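PDB 1YQ5: minor capsid protein from Enterobacteria phage PRD1, which forms, as a homotrimer together with P31 and P2, the spike complexes at the five-fold vertices of the capsid and is essential for viral infectivity. Local coordinates for residues A[112-115]-A[116-119]. Numbering follows the deposited sequence.
Sequences LGVV and SLDV. Unlike the reference sequence in segment 112-115: Val-115 (reference Pro).
The carboxylate of Asp-118 accepts hydrogen bonds from the backbone N-H groups of Leu-112, Gly-113 and Val-114. OD1 of Asp-118 takes the N-H of Leu-112 (N to OD1 2.8 Å), on its syn side but tilted out of the carboxylate plane. OD2 takes two donors. Gly-113 N reaches the syn lone pair of Asp-118 OD2 at 2.6 Å. Val-114 N meets Asp-118 OD2 at 2.9 Å, from above the carboxylate plane. The side chain swings beside its own backbone N (chi1 -55°), which carries the carboxylate back over the preceding loop.

Main-chain bonds close a near type I beta turn over 114-117. Leu-117 N binds Val-114 O at 2.8 Å, from above the carbonyl plane. Asp-118 N extends the turn by one residue, reaching Val-114 O at 2.9 Å, nearly in line with the carbonyl. Asp-118 is itself the centre of an inverse gamma turn, just before strand 119-126. Its backbone also bonds to Leu-53 of strand 51-53.

Apolar contacts lie along one side. Val-114 and Leu-117 run side by side, with CG1 of Val-114 3.7 Å from CD1 of Leu-117. Leu-112 CD1 meets the same Leu-117 CD1 at 3.9 Å, the two side chains slanting past each other.

This loop links strands 100-109 and 119-126, which belong to different sheets of the C-terminal jelly-roll domain of the spike protein. Asp-118 is buried, and its three donors would probably stabilise its negative charge and fix the carboxylate's rotation.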
ATOM      1  N   LEU A 112      -9.262  22.892  -2.257  1.00 15.94           N
ATOM      2  CA  LEU A 112      -9.996  24.043  -2.767  1.00 16.43           C
ATOM      3  C   LEU A 112     -10.109  25.190  -1.773  1.00 17.02           C
ATOM      4  O   LEU A 112     -10.337  26.334  -2.164  1.00 16.30           O
ATOM      5  CB  LEU A 112     -11.403  23.609  -3.183  1.00 16.46           C
ATOM      6  CG  LEU A 112     -11.486  22.548  -4.282  1.00 16.98           C
ATOM      7  CD1 LEU A 112     -12.880  21.950  -4.320  1.00 18.16           C
ATOM      8  CD2 LEU A 112     -11.125  23.170  -5.624  1.00 18.68           C
ATOM      9  N   GLY A 113      -9.944  24.889  -0.490  1.00 15.91           N
ATOM     10  CA  GLY A 113     -10.084  25.924   0.517  1.00 16.26           C
ATOM     11  C   GLY A 113     -11.530  25.954   0.989  1.00 16.69           C
ATOM     12  O   GLY A 113     -12.021  26.971   1.481  1.00 15.50           O
ATOM     13  N   VAL A 114     -12.216  24.828   0.814  1.00 15.18           N
ATOM     14  CA  VAL A 114     -13.608  24.672   1.229  1.00 14.34           C
ATOM     15  C   VAL A 114     -13.582  23.474   2.173  1.00 14.37           C
ATOM     16  O   VAL A 114     -13.523  22.324   1.735  1.00 11.82           O
ATOM     17  CB  VAL A 114     -14.518  24.374   0.024  1.00 13.98           C
ATOM     18  CG1 VAL A 114     -15.977  24.294   0.469  1.00 14.85           C
ATOM     19  CG2 VAL A 114     -14.342  25.455  -1.029  1.00 15.33           C
ATOM     20  N   VAL A 115     -13.619  23.756   3.471  1.00 14.72           N
ATOM     21  CA  VAL A 115     -13.522  22.708   4.482  1.00 15.72           C
ATOM     22  C   VAL A 115     -14.366  21.467   4.229  1.00 15.57           C
ATOM     23  O   VAL A 115     -13.854  20.347   4.284  1.00 15.66           O
ATOM     24  CB  VAL A 115     -13.835  23.255   5.906  1.00 16.54           C
ATOM     25  CG1 VAL A 115     -13.025  24.516   6.163  1.00 18.07           C
ATOM     26  CG2 VAL A 115     -15.316  23.535   6.061  1.00 18.30           C
ATOM     27  N   SER A 116     -15.647  21.654   3.936  1.00 14.76           N
ATOM     28  CA  SER A 116     -16.523  20.514   3.710  1.00 15.15           C
ATOM     29  C   SER A 116     -16.179  19.687   2.472  1.00 14.28           C
ATOM     30  O   SER A 116     -16.641  18.558   2.337  1.00 13.30           O
ATOM     31  CB  SER A 116     -17.976  20.984   3.656  1.00 16.12           C
ATOM     32  OG  SER A 116     -18.384  21.442   4.935  1.00 17.07           O
ATOM     33  N   LEU A 117     -15.367  20.242   1.578  1.00 13.98           N
ATOM     34  CA  LEU A 117     -14.964  19.522   0.368  1.00 13.21           C
ATOM     35  C   LEU A 117     -13.557  18.924   0.470  1.00 13.19           C
ATOM     36  O   LEU A 117     -13.288  17.855  -0.091  1.00 13.44           O
ATOM     37  CB  LEU A 117     -15.011  20.452  -0.846  1.00 13.03           C
ATOM     38  CG  LEU A 117     -16.384  20.977  -1.256  1.00 11.60           C
ATOM     39  CD1 LEU A 117     -16.237  21.963  -2.408  1.00 12.33           C
ATOM     40  CD2 LEU A 117     -17.276  19.808  -1.647  1.00 11.78           C
ATOM     41  N   ASP A 118     -12.664  19.618   1.174  1.00 12.62           N
ATOM     42  CA  ASP A 118     -11.282  19.165   1.330  1.00 13.47           C
ATOM     43  C   ASP A 118     -11.144  18.213   2.511  1.00 12.70           C
ATOM     44  O   ASP A 118     -10.531  18.544   3.527  1.00 12.34           O
ATOM     45  CB  ASP A 118     -10.350  20.366   1.524  1.00 13.16           C
ATOM     46  CG  ASP A 118     -10.473  21.384   0.407  1.00 14.57           C
ATOM     47  OD1 ASP A 118     -10.665  20.965  -0.754  1.00 14.91           O
ATOM     48  OD2 ASP A 118     -10.363  22.599   0.685  1.00 12.94           O
ATOM     49  N   VAL A 119     -11.704  17.019   2.365  1.00 13.09           N
ATOM     50  CA  VAL A 119     -11.654  16.040   3.437  1.00 14.16           C
ATOM     51  C   VAL A 119     -11.464  14.620   2.932  1.00 13.89           C
ATOM     52  O   VAL A 119     -12.098  14.198   1.969  1.00 13.25           O
ATOM     53  CB  VAL A 119     -12.951  16.088   4.288  1.00 14.38           C
ATOM     54  CG1 VAL A 119     -14.164  15.877   3.398  1.00 16.87           C
ATOM     55  CG2 VAL A 119     -12.910  15.015   5.378  1.00 15.64           C
TER